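Local structure of putative agmatine deiminase (Streptococcus mutans, 2EWO) at residues N7-Q12 against L198-N203; F15-E20 against G102-V107; Q24-M29 against Q364-T369; D112-D117 against D151-K156. The protein probably catalyses the hydrolysis of agmatine to N-carbamoylputrescine and ammonia. All blocks are in the same frame, centred on the assembly; numbering follows the deposited sequence.

Contacts 1, 2 and 4 form one cluster on the same side of the chain's centre, their centres 9 to 11 Å apart. Contact 3 lies about 10 Å from contact 2, centre to centre, and about 21 Å from contact 1. Strand 113-119 pairs with 152-155 in contact 4 and with 104-107, the strand of contact 2, so both contacts reach one mixed sheet. Contact 3 joins two strands of another mixed sheet. The first segments of contacts 1, 2 and 3 follow one another near the N-terminus. Each meets a partner far along the chain, at 198-203, 102-107 and 364-369. The N-terminal region thus ties together distant parts of the deiminase fold.

Contact 1: N7-Q12 against L198-N203; sequences NTTPKQ and LKDYLN
T9, P10 and K11 dock on the last turn of helix 191-202, a helix-end contact toward the outside of the fold. The main polar centre is the backbone oxygen of D200, which takes two hydrogen bonds. T9 OG1 donates one to D200 O at 2.7 Å, coming from well above the carbonyl plane. K11 N donates the other to D200 O at 3.1 Å, and this donor is tilted only 15° from that plane. The two donors come from directions about a right angle apart. The T9 hydroxyl reaches the carbonyl because OG1 stands opposite the backbone N (chi1 -167°). T9 OG1 also lies over one face of the Y201 ring, toward its rim, 3.4 Å from Y201 CE1. P10 sits beside this site: its CD is 3.4 Å from Y201 CD1, and the P10 and Y201 side chains cross obliquely.

The K11 side chain crosses that of D200 at a slant. It bends at its last two torsions and brings NZ to K199 O at 3.4 Å, a weak hydrogen bond. The charge of K11 NZ is also near D200 OD1, at 4.5 Å, too far for a salt bridge but probably favourable. N203, the first residue to leave the helix, has positive phi (73°) and packs against K11.

The helix end is also held from its inner side. L198 and L202 pack on strands 165-168 and 172-176, and Y201 touches V116 and T155. P10 leans on Y153 of strand 152-155, so the N-terminal segment is wedged between the helix and that strand.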
loop_
_atom_site.group_PDB
_atom_site.type_symbol
_atom_site.label_atom_id
_atom_site.label_comp_id
_atom_site.label_asym_id
_atom_site.label_seq_id
_atom_site.Cartn_x
_atom_site.Cartn_y
_atom_site.Cartn_z
ATOM N N ASN A 7 12.370 -33.059 -0.621
ATOM C CA ASN A 7 12.151 -34.494 -0.733
ATOM C C ASN A 7 12.487 -35.326 0.490
ATOM O O ASN A 7 12.376 -36.550 0.465
ATOM C CB ASN A 7 12.887 -35.034 -1.951
ATOM C CG ASN A 7 12.085 -34.856 -3.223
ATOM O OD1 ASN A 7 11.013 -35.455 -3.383
ATOM N ND2 ASN A 7 12.584 -34.019 -4.130
ATOM N N THR A 8 12.872 -34.662 1.570
ATOM C CA THR A 8 13.229 -35.364 2.786
ATOM C C THR A 8 12.792 -34.555 3.993
ATOM O O THR A 8 12.469 -33.373 3.876
ATOM C CB THR A 8 14.737 -35.588 2.847
ATOM O OG1 THR A 8 15.404 -34.329 2.702
ATOM C CG2 THR A 8 15.183 -36.517 1.729
ATOM N N THR A 9 12.785 -35.195 5.156
ATOM C CA THR A 9 12.372 -34.530 6.383
ATOM C C THR A 9 13.538 -34.348 7.345
ATOM O O THR A 9 14.493 -35.131 7.338
ATOM C CB THR A 9 11.281 -35.333 7.104
ATOM O OG1 THR A 9 10.689 -34.523 8.126
ATOM C CG2 THR A 9 11.878 -36.579 7.751
ATOM N N PRO A 10 13.465 -33.315 8.201
ATOM C CA PRO A 10 14.524 -33.032 9.175
ATOM C C PRO A 10 15.046 -34.268 9.918
ATOM O O PRO A 10 16.237 -34.356 10.223
ATOM C CB PRO A 10 13.859 -32.026 10.108
ATOM C CG PRO A 10 12.997 -31.258 9.180
ATOM C CD PRO A 10 12.367 -32.343 8.339
ATOM N N LYS A 11 14.157 -35.216 10.208
ATOM C CA LYS A 11 14.549 -36.433 10.910
ATOM C C LYS A 11 15.592 -37.185 10.095
ATOM O O LYS A 11 16.610 -37.618 10.624
ATOM C CB LYS A 11 13.337 -37.341 11.151
ATOM C CG LYS A 11 13.671 -38.656 11.872
ATOM C CD LYS A 11 12.532 -39.671 11.793
ATOM C CE LYS A 11 11.342 -39.280 12.662
ATOM N NZ LYS A 11 11.630 -39.441 14.112
ATOM N N GLN A 12 15.330 -37.331 8.802
ATOM C CA GLN A 12 16.242 -38.030 7.913
ATOM C C GLN A 12 17.476 -37.192 7.656
ATOM O O GLN A 12 18.594 -37.712 7.621
ATOM C CB GLN A 12 15.561 -38.304 6.585
ATOM C CG GLN A 12 14.123 -38.698 6.732
ATOM C CD GLN A 12 13.315 -38.342 5.508
ATOM O OE1 GLN A 12 12.091 -38.461 5.504
ATOM N NE2 GLN A 12 13.995 -37.901 4.458
ATOM N N LEU A 198 4.971 -34.074 13.686
ATOM C CA LEU A 198 5.725 -33.475 14.790
ATOM C C LEU A 198 7.005 -34.252 15.053
ATOM O O LEU A 198 7.999 -33.711 15.546
ATOM C CB LEU A 198 4.881 -33.445 16.073
ATOM C CG LEU A 198 3.816 -32.357 16.271
ATOM C CD1 LEU A 198 2.781 -32.818 17.282
ATOM C CD2 LEU A 198 4.470 -31.072 16.735
ATOM N N LYS A 199 6.983 -35.534 14.727
ATOM C CA LYS A 199 8.162 -36.345 14.938
ATOM C C LYS A 199 9.141 -36.181 13.787
ATOM O O LYS A 199 10.342 -36.302 13.981
ATOM C CB LYS A 199 7.771 -37.815 15.103
ATOM C CG LYS A 199 6.919 -38.070 16.336
ATOM C CD LYS A 199 6.679 -39.550 16.549
ATOM C CE LYS A 199 5.962 -39.800 17.860
ATOM N NZ LYS A 199 5.835 -41.261 18.114
ATOM N N ASP A 200 8.643 -35.875 12.596
ATOM C CA ASP A 200 9.535 -35.735 11.454
ATOM C C ASP A 200 10.161 -34.370 11.270
ATOM O O ASP A 200 11.272 -34.257 10.753
ATOM C CB ASP A 200 8.812 -36.114 10.176
ATOM C CG ASP A 200 8.258 -37.505 10.230
ATOM O OD1 ASP A 200 9.026 -38.424 10.594
ATOM O OD2 ASP A 200 7.062 -37.679 9.909
ATOM N N TYR A 201 9.452 -33.334 11.690
ATOM C CA TYR A 201 9.950 -31.978 11.531
ATOM C C TYR A 201 10.569 -31.377 12.794
ATOM O O TYR A 201 11.133 -30.277 12.765
ATOM C CB TYR A 201 8.818 -31.103 11.003
ATOM C CG TYR A 201 8.328 -31.551 9.641
ATOM C CD1 TYR A 201 9.138 -31.417 8.512
ATOM C CD2 TYR A 201 7.070 -32.130 9.482
ATOM C CE1 TYR A 201 8.706 -31.847 7.255
ATOM C CE2 TYR A 201 6.631 -32.564 8.228
ATOM C CZ TYR A 201 7.454 -32.417 7.122
ATOM O OH TYR A 201 7.006 -32.822 5.886
ATOM N N LEU A 202 10.465 -32.109 13.898
ATOM C CA LEU A 202 11.028 -31.670 15.172
ATOM C C LEU A 202 12.064 -32.680 15.660
ATOM O O LEU A 202 12.987 -32.342 16.404
ATOM C CB LEU A 202 9.913 -31.518 16.213
ATOM C CG LEU A 202 9.220 -30.164 16.304
ATOM C CD1 LEU A 202 8.965 -29.626 14.919
ATOM C CD2 LEU A 202 7.925 -30.303 17.090
ATOM N N ASN A 203 11.906 -33.919 15.209
ATOM C CA ASN A 203 12.789 -35.011 15.585
ATOM C C ASN A 203 12.506 -35.420 17.026
ATOM O O ASN A 203 13.418 -35.682 17.805
ATOM C CB ASN A 203 14.255 -34.602 15.422
ATOM C CG ASN A 203 15.032 -35.574 14.558
ATOM O OD1 ASN A 203 16.215 -35.374 14.298
ATOM N ND2 ASN A 203 14.368 -36.634 14.108
#

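Contact 2: F15-E20 against G102-V107; sequences FRMPGE and GPTFLV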
loop_
_atom_site.group_PDB
_atom_site.type_symbol
_atom_site.label_atom_id
_atom_site.label_comp_id
_atom_site.label_asym_id
_atom_site.label_seq_id
_atom_site.Cartn_x
_atom_site.Cartn_y
_atom_site.Cartn_z
ATOM N N PHE A 15 18.390 -33.118 11.531
ATOM C CA PHE A 15 18.204 -31.807 12.150
ATOM C C PHE A 15 17.180 -31.953 13.262
ATOM O O PHE A 15 16.407 -32.910 13.274
ATOM C CB PHE A 15 17.729 -30.765 11.135
ATOM C CG PHE A 15 18.792 -30.329 10.166
ATOM C CD1 PHE A 15 19.308 -31.222 9.225
ATOM C CD2 PHE A 15 19.267 -29.020 10.175
ATOM C CE1 PHE A 15 20.275 -30.820 8.309
ATOM C CE2 PHE A 15 20.236 -28.607 9.264
ATOM C CZ PHE A 15 20.740 -29.510 8.326
ATOM N N ARG A 16 17.177 -31.002 14.190
ATOM C CA ARG A 16 16.268 -31.045 15.334
ATOM C C ARG A 16 16.086 -29.687 15.985
ATOM O O ARG A 16 17.057 -28.972 16.226
ATOM C CB ARG A 16 16.808 -32.014 16.397
ATOM C CG ARG A 16 18.312 -31.854 16.666
ATOM C CD ARG A 16 18.782 -32.593 17.911
ATOM N NE ARG A 16 18.551 -31.820 19.130
ATOM C CZ ARG A 16 19.260 -30.754 19.491
ATOM N NH1 ARG A 16 20.258 -30.333 18.728
ATOM N NH2 ARG A 16 18.964 -30.094 20.607
HETATM N N MSE A 17 14.838 -29.338 16.278
HETATM C CA MSE A 17 14.564 -28.076 16.938
HETATM C C MSE A 17 15.228 -28.177 18.309
HETATM O O MSE A 17 14.815 -28.985 19.147
HETATM C CB MSE A 17 13.059 -27.863 17.103
HETATM C CG MSE A 17 12.712 -26.646 17.963
HETATM SE SE MSE A 17 10.789 -26.347 18.229
HETATM C CE MSE A 17 10.797 -24.429 18.605
ATOM N N PRO A 18 16.271 -27.360 18.549
ATOM C CA PRO A 18 17.029 -27.326 19.798
ATOM C C PRO A 18 16.208 -26.625 20.859
ATOM O O PRO A 18 15.375 -25.787 20.532
ATOM C CB PRO A 18 18.247 -26.511 19.415
ATOM C CG PRO A 18 17.614 -25.441 18.587
ATOM C CD PRO A 18 16.714 -26.264 17.665
ATOM N N GLY A 19 16.461 -26.955 22.119
ATOM C CA GLY A 19 15.731 -26.342 23.208
ATOM C C GLY A 19 15.812 -24.830 23.238
ATOM O O GLY A 19 16.870 -24.236 23.015
ATOM N N GLU A 20 14.680 -24.206 23.533
ATOM C CA GLU A 20 14.592 -22.753 23.594
ATOM C C GLU A 20 15.720 -22.143 24.421
ATOM O O GLU A 20 16.218 -21.056 24.116
ATOM C CB GLU A 20 13.237 -22.346 24.172
ATOM C CG GLU A 20 12.887 -20.881 23.956
ATOM C CD GLU A 20 11.399 -20.591 24.161
ATOM O OE1 GLU A 20 10.564 -21.204 23.438
ATOM O OE2 GLU A 20 11.076 -19.749 25.041
ATOM N N GLY A 102 6.090 -17.058 12.231
ATOM C CA GLY A 102 7.539 -17.168 12.033
ATOM C C GLY A 102 8.135 -18.543 11.757
ATOM O O GLY A 102 7.438 -19.550 11.839
ATOM N N PRO A 103 9.430 -18.621 11.416
ATOM C CA PRO A 103 10.093 -19.892 11.130
ATOM C C PRO A 103 10.519 -20.590 12.410
ATOM O O PRO A 103 10.869 -19.945 13.397
ATOM C CB PRO A 103 11.294 -19.462 10.305
ATOM C CG PRO A 103 11.713 -18.239 11.014
ATOM C CD PRO A 103 10.374 -17.507 11.250
ATOM N N THR A 104 10.488 -21.915 12.383
ATOM C CA THR A 104 10.876 -22.730 13.524
ATOM C C THR A 104 12.188 -23.356 13.104
ATOM O O THR A 104 12.205 -24.418 12.489
ATOM C CB THR A 104 9.826 -23.849 13.787
ATOM O OG1 THR A 104 8.548 -23.259 14.062
ATOM C CG2 THR A 104 10.229 -24.714 14.958
ATOM N N PHE A 105 13.288 -22.688 13.429
ATOM C CA PHE A 105 14.620 -23.167 13.054
ATOM C C PHE A 105 15.008 -24.590 13.470
ATOM O O PHE A 105 14.360 -25.223 14.301
ATOM C CB PHE A 105 15.659 -22.188 13.570
ATOM C CG PHE A 105 15.414 -20.787 13.127
ATOM C CD1 PHE A 105 14.606 -19.940 13.872
ATOM C CD2 PHE A 105 15.987 -20.308 11.964
ATOM C CE1 PHE A 105 14.369 -18.625 13.470
ATOM C CE2 PHE A 105 15.760 -18.998 11.551
ATOM C CZ PHE A 105 14.947 -18.153 12.309
ATOM N N LEU A 106 16.068 -25.093 12.856
ATOM C CA LEU A 106 16.550 -26.428 13.141
ATOM C C LEU A 106 18.065 -26.383 13.160
ATOM O O LEU A 106 18.670 -25.353 12.862
ATOM C CB LEU A 106 16.080 -27.410 12.063
ATOM C CG LEU A 106 14.572 -27.530 11.824
ATOM C CD1 LEU A 106 14.333 -28.313 10.558
ATOM C CD2 LEU A 106 13.893 -28.204 13.006
ATOM N N VAL A 107 18.682 -27.502 13.508
ATOM C CA VAL A 107 20.129 -27.563 13.554
ATOM C C VAL A 107 20.569 -29.017 13.439
ATOM O O VAL A 107 19.874 -29.923 13.889
ATOM C CB VAL A 107 20.644 -26.938 14.859
ATOM C CG1 VAL A 107 20.059 -27.673 16.047
ATOM C CG2 VAL A 107 22.165 -26.968 14.876
#
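T104 opens the contact, with its methyl meeting the end of M17, a selenomethionine. T104 CG2 lies 3.7 Å from M17 SE. The M17 chain is extended, with CG trans to the backbone N (chi1 172°), and this carries SE along to the methyl. The T104 hydroxyl is turned elsewhere and bonds to W118 NE1. F105 contributes its backbone: its O lies 3.9 Å from M17 CA, while its ring leads away to Q364 and P367.

L106 comes next. Its CB meets F15 CB at 3.9 Å. Its CD2 branch comes against the loop backbone, 3.6 Å from M17 N.

V107 has the most contact. Its O accepts a hydrogen bond from R16 N at 2.9 Å, bent to 138° at the hydrogen. F15 CA adds a CA-H...O contact to the same V107 O, at 3.1 Å. The F15 ring meets the V107 backbone obliquely, with F15 CD2 3.5 Å from V107 C. The CG1 branch of V107 touches P18 CD at 4.0 Å and lies alongside the R16 side chain, which points the same way. The charged end of R16 is bound by D109, E22 and G169.

The end-to-end direction of residues 15-18 is 110° from that of strand 104-107, the outermost strand of its sheet within this chain. One clear backbone hydrogen bond joins the two segments. Apart from the CA-H...O contact, most of the rest is van der Waals packing, largely apolar, so burial of methyl and methylene groups probably supplies much of the cohesion.

Contact 3: Q24-M29 against Q364-T369; sequences QKQIWM and QQQPAT
W28 and Q366 lie next to each other on one face of a two-stranded pairing, their side chains crossing with the indole and amide planes 29° apart. Q366 comes at the edge of the indole, where its CB is 3.8 Å from W28 NE1. The backbone oxygen of Q364 sits at the same ring's edge, in plane. Q26 is on this face too and crosses the Q366 side chain. K25 runs alongside Q366 and points the same way.

The strands 26-29 and 364-367 are antiparallel neighbours in a mixed sheet, with 364-367 the outermost strand within this chain. K25 and Q26 both face Q366, a classic beta bulge. Q366 N donates to Q26 O at 3.0 Å and nearly straight (175°). W28 N donates to Q364 O at 2.6 Å. The return bond from Q364 N to W28 O is weak. The Q364 side chain starts from the W28 face and is bent at chi2 (62°), which folds its amide back so that NE2 donates to Q365 O at 3.1 Å.

On the opposite face, I27 CG1 rests 3.7 Å from Q365 CB. The Q365 amide is held by R99 through OE1. The Q24 side chain crosses that of Q365 at about a right angle. Strand 24-29 bonds on its other edge to strand 62-66, and I27 packs on I56, L312 and V314.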
loop_
_atom_site.group_PDB
_atom_site.type_symbol
_atom_site.label_atom_id
_atom_site.label_comp_id
_atom_site.label_asym_id
_atom_site.label_seq_id
_atom_site.Cartn_x
_atom_site.Cartn_y
_atom_site.Cartn_z
ATOM N N GLN A 24 21.724 -19.145 21.516
ATOM C CA GLN A 24 21.081 -18.550 20.363
ATOM C C GLN A 24 21.723 -17.261 19.888
ATOM O O GLN A 24 22.163 -16.454 20.693
ATOM C CB GLN A 24 19.608 -18.307 20.687
ATOM C CG GLN A 24 19.357 -17.481 21.923
ATOM C CD GLN A 24 17.910 -17.533 22.354
ATOM O OE1 GLN A 24 17.367 -18.606 22.640
ATOM N NE2 GLN A 24 17.271 -16.375 22.399
ATOM N N LYS A 25 21.753 -17.076 18.569
ATOM C CA LYS A 25 22.339 -15.898 17.944
ATOM C C LYS A 25 21.574 -14.595 18.134
ATOM O O LYS A 25 22.194 -13.550 18.318
ATOM C CB LYS A 25 22.531 -16.148 16.449
ATOM C CG LYS A 25 22.974 -14.913 15.677
ATOM C CD LYS A 25 23.321 -15.269 14.251
ATOM C CE LYS A 25 23.772 -14.066 13.455
ATOM N NZ LYS A 25 24.405 -14.512 12.174
ATOM N N GLN A 26 20.244 -14.638 18.080
ATOM C CA GLN A 26 19.438 -13.424 18.239
ATOM C C GLN A 26 17.970 -13.744 18.373
ATOM O O GLN A 26 17.579 -14.906 18.456
ATOM C CB GLN A 26 19.608 -12.519 17.025
ATOM C CG GLN A 26 19.345 -13.249 15.715
ATOM C CD GLN A 26 19.427 -12.354 14.500
ATOM O OE1 GLN A 26 19.693 -12.826 13.390
ATOM N NE2 GLN A 26 19.186 -11.056 14.695
ATOM N N ILE A 27 17.162 -12.693 18.385
ATOM C CA ILE A 27 15.726 -12.860 18.482
ATOM C C ILE A 27 14.977 -12.024 17.467
ATOM O O ILE A 27 15.302 -10.864 17.231
ATOM C CB ILE A 27 15.208 -12.506 19.874
ATOM C CG1 ILE A 27 15.544 -13.642 20.836
ATOM C CG2 ILE A 27 13.695 -12.271 19.835
ATOM C CD1 ILE A 27 15.171 -13.336 22.261
ATOM N N TRP A 28 13.961 -12.640 16.877
ATOM C CA TRP A 28 13.124 -11.992 15.884
ATOM C C TRP A 28 11.785 -11.600 16.483
ATOM O O TRP A 28 11.211 -12.355 17.267
ATOM C CB TRP A 28 12.865 -12.941 14.710
ATOM C CG TRP A 28 14.097 -13.336 13.945
ATOM C CD1 TRP A 28 14.954 -14.373 14.223
ATOM C CD2 TRP A 28 14.610 -12.699 12.771
ATOM N NE1 TRP A 28 15.964 -14.418 13.293
ATOM C CE2 TRP A 28 15.779 -13.401 12.393
ATOM C CE3 TRP A 28 14.196 -11.601 12.001
ATOM C CZ2 TRP A 28 16.534 -13.042 11.288
ATOM C CZ3 TRP A 28 14.950 -11.247 10.900
ATOM C CH2 TRP A 28 16.107 -11.968 10.555
HETATM N N MSE A 29 11.302 -10.414 16.112
HETATM C CA MSE A 29 9.996 -9.929 16.551
HETATM C C MSE A 29 9.406 -8.887 15.582
HETATM O O MSE A 29 10.121 -8.049 15.029
HETATM C CB MSE A 29 10.057 -9.389 17.990
HETATM C CG MSE A 29 11.084 -8.290 18.293
HETATM SE SE MSE A 29 11.050 -7.698 20.206
HETATM C CE MSE A 29 9.472 -6.537 20.150
ATOM N N GLN A 364 10.698 -14.766 18.603
ATOM C CA GLN A 364 11.164 -15.980 17.934
ATOM C C GLN A 364 12.682 -15.924 17.870
ATOM O O GLN A 364 13.260 -15.077 17.180
ATOM C CB GLN A 364 10.575 -16.042 16.523
ATOM C CG GLN A 364 11.111 -17.212 15.701
ATOM C CD GLN A 364 10.772 -18.571 16.312
ATOM O OE1 GLN A 364 9.596 -18.884 16.497
ATOM N NE2 GLN A 364 11.739 -19.405 16.640
ATOM N N GLN A 365 13.306 -16.822 18.597
ATOM C CA GLN A 365 14.767 -16.847 18.674
ATOM C C GLN A 365 15.359 -17.815 17.647
ATOM O O GLN A 365 14.745 -18.836 17.299
ATOM C CB GLN A 365 15.208 -17.233 20.086
ATOM C CG GLN A 365 15.326 -18.739 20.301
ATOM C CD GLN A 365 13.981 -19.465 20.215
ATOM O OE1 GLN A 365 12.933 -18.838 20.346
ATOM N NE2 GLN A 365 13.953 -20.765 19.996
ATOM N N GLN A 366 16.542 -17.421 17.213
ATOM C CA GLN A 366 17.348 -18.151 16.228
ATOM C C GLN A 366 18.572 -18.755 16.934
ATOM O O GLN A 366 19.419 -18.024 17.473
ATOM C CB GLN A 366 17.785 -17.175 15.128
ATOM C CG GLN A 366 18.841 -17.745 14.183
ATOM C CD GLN A 366 19.533 -16.659 13.353
ATOM O OE1 GLN A 366 20.453 -16.958 12.593
ATOM N NE2 GLN A 366 19.147 -15.401 13.458
ATOM N N PRO A 367 18.705 -20.095 16.982
ATOM C CA PRO A 367 19.845 -20.749 17.635
ATOM C C PRO A 367 21.151 -20.445 16.924
ATOM O O PRO A 367 21.226 -20.622 15.672
ATOM C CB PRO A 367 19.550 -22.223 17.493
ATOM C CG PRO A 367 18.251 -22.370 16.716
ATOM C CD PRO A 367 17.722 -21.006 16.388
ATOM N N ALA A 368 22.157 -20.019 17.691
ATOM C CA ALA A 368 23.505 -19.702 17.139
ATOM C C ALA A 368 24.111 -20.960 16.502
ATOM O O ALA A 368 23.567 -22.066 16.630
ATOM C CB ALA A 368 24.431 -19.205 18.246
ATOM N N THR A 369 25.253 -20.801 15.830
ATOM C CA THR A 369 25.851 -21.949 15.128
ATOM C C THR A 369 27.392 -22.082 15.213
ATOM O O THR A 369 27.928 -22.881 15.993
ATOM C CB THR A 369 25.496 -21.911 13.635
ATOM O OG1 THR A 369 25.687 -23.196 13.058
ATOM C CG2 THR A 369 26.342 -20.923 12.831
#

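Contact 4: D112-D117 against D151-K156; sequences DLRAVD and DSYKTK
The guanidinium of R114 meets the Y153 hydroxyl at its edge, with the oxygen in the guanidinium plane. R114 NE donates to Y153 OH at 3.0 Å, and the bond is fairly straight (163°). The guanidinium and the ring are turned 52° from each other. R114 CG lies obliquely 3.3 Å from Y153 CE1, and the A115 carbonyl is at the edge of the ring. D13 forms a salt bridge with R114 NH2 and probably helps to position the arginine. D151 OD2 lies 4.3 Å from R114 NH1, well out of the guanidinium plane, and pairs with K3.

The strands are parallel and adjacent, joined through helix 137-146 as a beta-alpha-beta unit. Y153 N donates to A115 O at 2.8 Å. D117 N donates to Y153 O at 2.6 Å. T155 N donates to D117 O at 3.2 Å. At the start of the pairing a water bridges L113 O and D151 N.

On the other face, chi1 of 176° swings the D117 side chain away from its own amide nitrogen and brings the carboxylate toward K154. OD2 of D117 makes a salt bridge with K154 NZ at 3.3 Å, weak as a hydrogen bond. R4 also binds this carboxylate, and W118 O takes a bond from K154 NZ.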
loop_
_atom_site.group_PDB
_atom_site.type_symbol
_atom_site.label_atom_id
_atom_site.label_comp_id
_atom_site.label_asym_id
_atom_site.label_seq_id
_atom_site.Cartn_x
_atom_site.Cartn_y
_atom_site.Cartn_z
ATOM N N ASP A 112 25.432 -26.266 10.443
ATOM C CA ASP A 112 24.357 -25.920 9.513
ATOM C C ASP A 112 23.071 -25.485 10.243
ATOM O O ASP A 112 22.743 -26.002 11.314
ATOM C CB ASP A 112 24.052 -27.114 8.582
ATOM C CG ASP A 112 25.316 -27.710 7.920
ATOM O OD1 ASP A 112 26.383 -27.041 7.905
ATOM O OD2 ASP A 112 25.235 -28.853 7.403
ATOM N N LEU A 113 22.358 -24.523 9.664
ATOM C CA LEU A 113 21.102 -24.031 10.234
ATOM C C LEU A 113 19.988 -24.145 9.198
ATOM O O LEU A 113 20.024 -23.486 8.163
ATOM C CB LEU A 113 21.231 -22.567 10.667
ATOM C CG LEU A 113 19.922 -21.904 11.138
ATOM C CD1 LEU A 113 19.464 -22.528 12.445
ATOM C CD2 LEU A 113 20.125 -20.408 11.315
ATOM N N ARG A 114 19.000 -24.982 9.493
ATOM C CA ARG A 114 17.867 -25.200 8.611
ATOM C C ARG A 114 16.625 -24.590 9.259
ATOM O O ARG A 114 16.743 -23.742 10.138
ATOM C CB ARG A 114 17.670 -26.693 8.430
ATOM C CG ARG A 114 17.593 -27.134 7.011
ATOM C CD ARG A 114 18.916 -27.619 6.486
ATOM N NE ARG A 114 18.723 -28.917 5.850
ATOM C CZ ARG A 114 19.491 -29.410 4.885
ATOM N NH1 ARG A 114 20.529 -28.711 4.434
ATOM N NH2 ARG A 114 19.203 -30.598 4.360
ATOM N N ALA A 115 15.437 -25.017 8.833
ATOM C CA ALA A 115 14.180 -24.512 9.409
ATOM C C ALA A 115 12.943 -25.228 8.864
ATOM O O ALA A 115 12.986 -25.852 7.810
ATOM C CB ALA A 115 14.044 -23.004 9.178
ATOM N N VAL A 116 11.839 -25.140 9.592
ATOM C CA VAL A 116 10.609 -25.774 9.147
ATOM C C VAL A 116 9.524 -24.718 9.096
ATOM O O VAL A 116 9.154 -24.150 10.122
ATOM C CB VAL A 116 10.167 -26.920 10.090
ATOM C CG1 VAL A 116 10.311 -26.488 11.529
ATOM C CG2 VAL A 116 8.717 -27.301 9.807
ATOM N N ASP A 117 9.033 -24.441 7.894
ATOM C CA ASP A 117 7.986 -23.445 7.717
ATOM C C ASP A 117 6.635 -24.150 7.670
ATOM O O ASP A 117 6.377 -24.958 6.777
ATOM C CB ASP A 117 8.244 -22.646 6.431
ATOM C CG ASP A 117 7.146 -21.642 6.129
ATOM O OD1 ASP A 117 6.382 -21.275 7.052
ATOM O OD2 ASP A 117 7.059 -21.207 4.962
ATOM N N ASP A 151 18.009 -22.596 4.487
ATOM C CA ASP A 151 17.020 -23.384 3.753
ATOM C C ASP A 151 15.824 -23.697 4.653
ATOM O O ASP A 151 15.858 -23.422 5.849
ATOM C CB ASP A 151 17.668 -24.673 3.232
ATOM C CG ASP A 151 18.855 -24.398 2.292
ATOM O OD1 ASP A 151 19.037 -23.230 1.886
ATOM O OD2 ASP A 151 19.607 -25.346 1.955
ATOM N N SER A 152 14.761 -24.258 4.094
ATOM C CA SER A 152 13.600 -24.553 4.911
ATOM C C SER A 152 12.795 -25.705 4.370
ATOM O O SER A 152 12.884 -26.039 3.193
ATOM C CB SER A 152 12.702 -23.325 5.008
ATOM O OG SER A 152 12.221 -22.968 3.724
ATOM N N TYR A 153 12.012 -26.311 5.259
ATOM C CA TYR A 153 11.144 -27.426 4.926
ATOM C C TYR A 153 9.735 -26.873 4.977
ATOM O O TYR A 153 9.398 -26.154 5.918
ATOM C CB TYR A 153 11.256 -28.543 5.965
ATOM C CG TYR A 153 12.626 -29.167 6.094
ATOM C CD1 TYR A 153 13.634 -28.558 6.849
ATOM C CD2 TYR A 153 12.925 -30.352 5.433
ATOM C CE1 TYR A 153 14.913 -29.112 6.934
ATOM C CE2 TYR A 153 14.188 -30.912 5.508
ATOM C CZ TYR A 153 15.180 -30.284 6.251
ATOM O OH TYR A 153 16.447 -30.804 6.225
ATOM N N LYS A 154 8.914 -27.202 3.979
ATOM C CA LYS A 154 7.523 -26.734 3.935
ATOM C C LYS A 154 6.519 -27.860 4.184
ATOM O O LYS A 154 6.379 -28.784 3.377
ATOM C CB LYS A 154 7.212 -26.080 2.587
ATOM C CG LYS A 154 5.814 -25.483 2.497
ATOM C CD LYS A 154 5.644 -24.348 3.497
ATOM C CE LYS A 154 4.273 -23.680 3.372
ATOM N NZ LYS A 154 4.089 -22.587 4.369
ATOM N N THR A 155 5.825 -27.766 5.313
ATOM C CA THR A 155 4.822 -28.751 5.692
ATOM C C THR A 155 3.523 -28.427 4.949
ATOM O O THR A 155 2.632 -27.777 5.492
ATOM C CB THR A 155 4.572 -28.716 7.221
ATOM O OG1 THR A 155 4.227 -27.385 7.628
ATOM C CG2 THR A 155 5.816 -29.163 7.965
ATOM N N LYS A 156 3.421 -28.882 3.704
ATOM C CA LYS A 156 2.238 -28.595 2.910
ATOM C C LYS A 156 0.970 -29.182 3.509
ATOM O O LYS A 156 0.920 -30.357 3.890
ATOM C CB LYS A 156 2.418 -29.080 1.464
ATOM C CG LYS A 156 1.307 -28.610 0.510
ATOM C CD LYS A 156 1.658 -28.782 -0.978
ATOM C CE LYS A 156 0.562 -28.186 -1.879
ATOM N NZ LYS A 156 0.868 -28.197 -3.346
HETATM O O HOH W 1 20.593 -23.396 5.366
#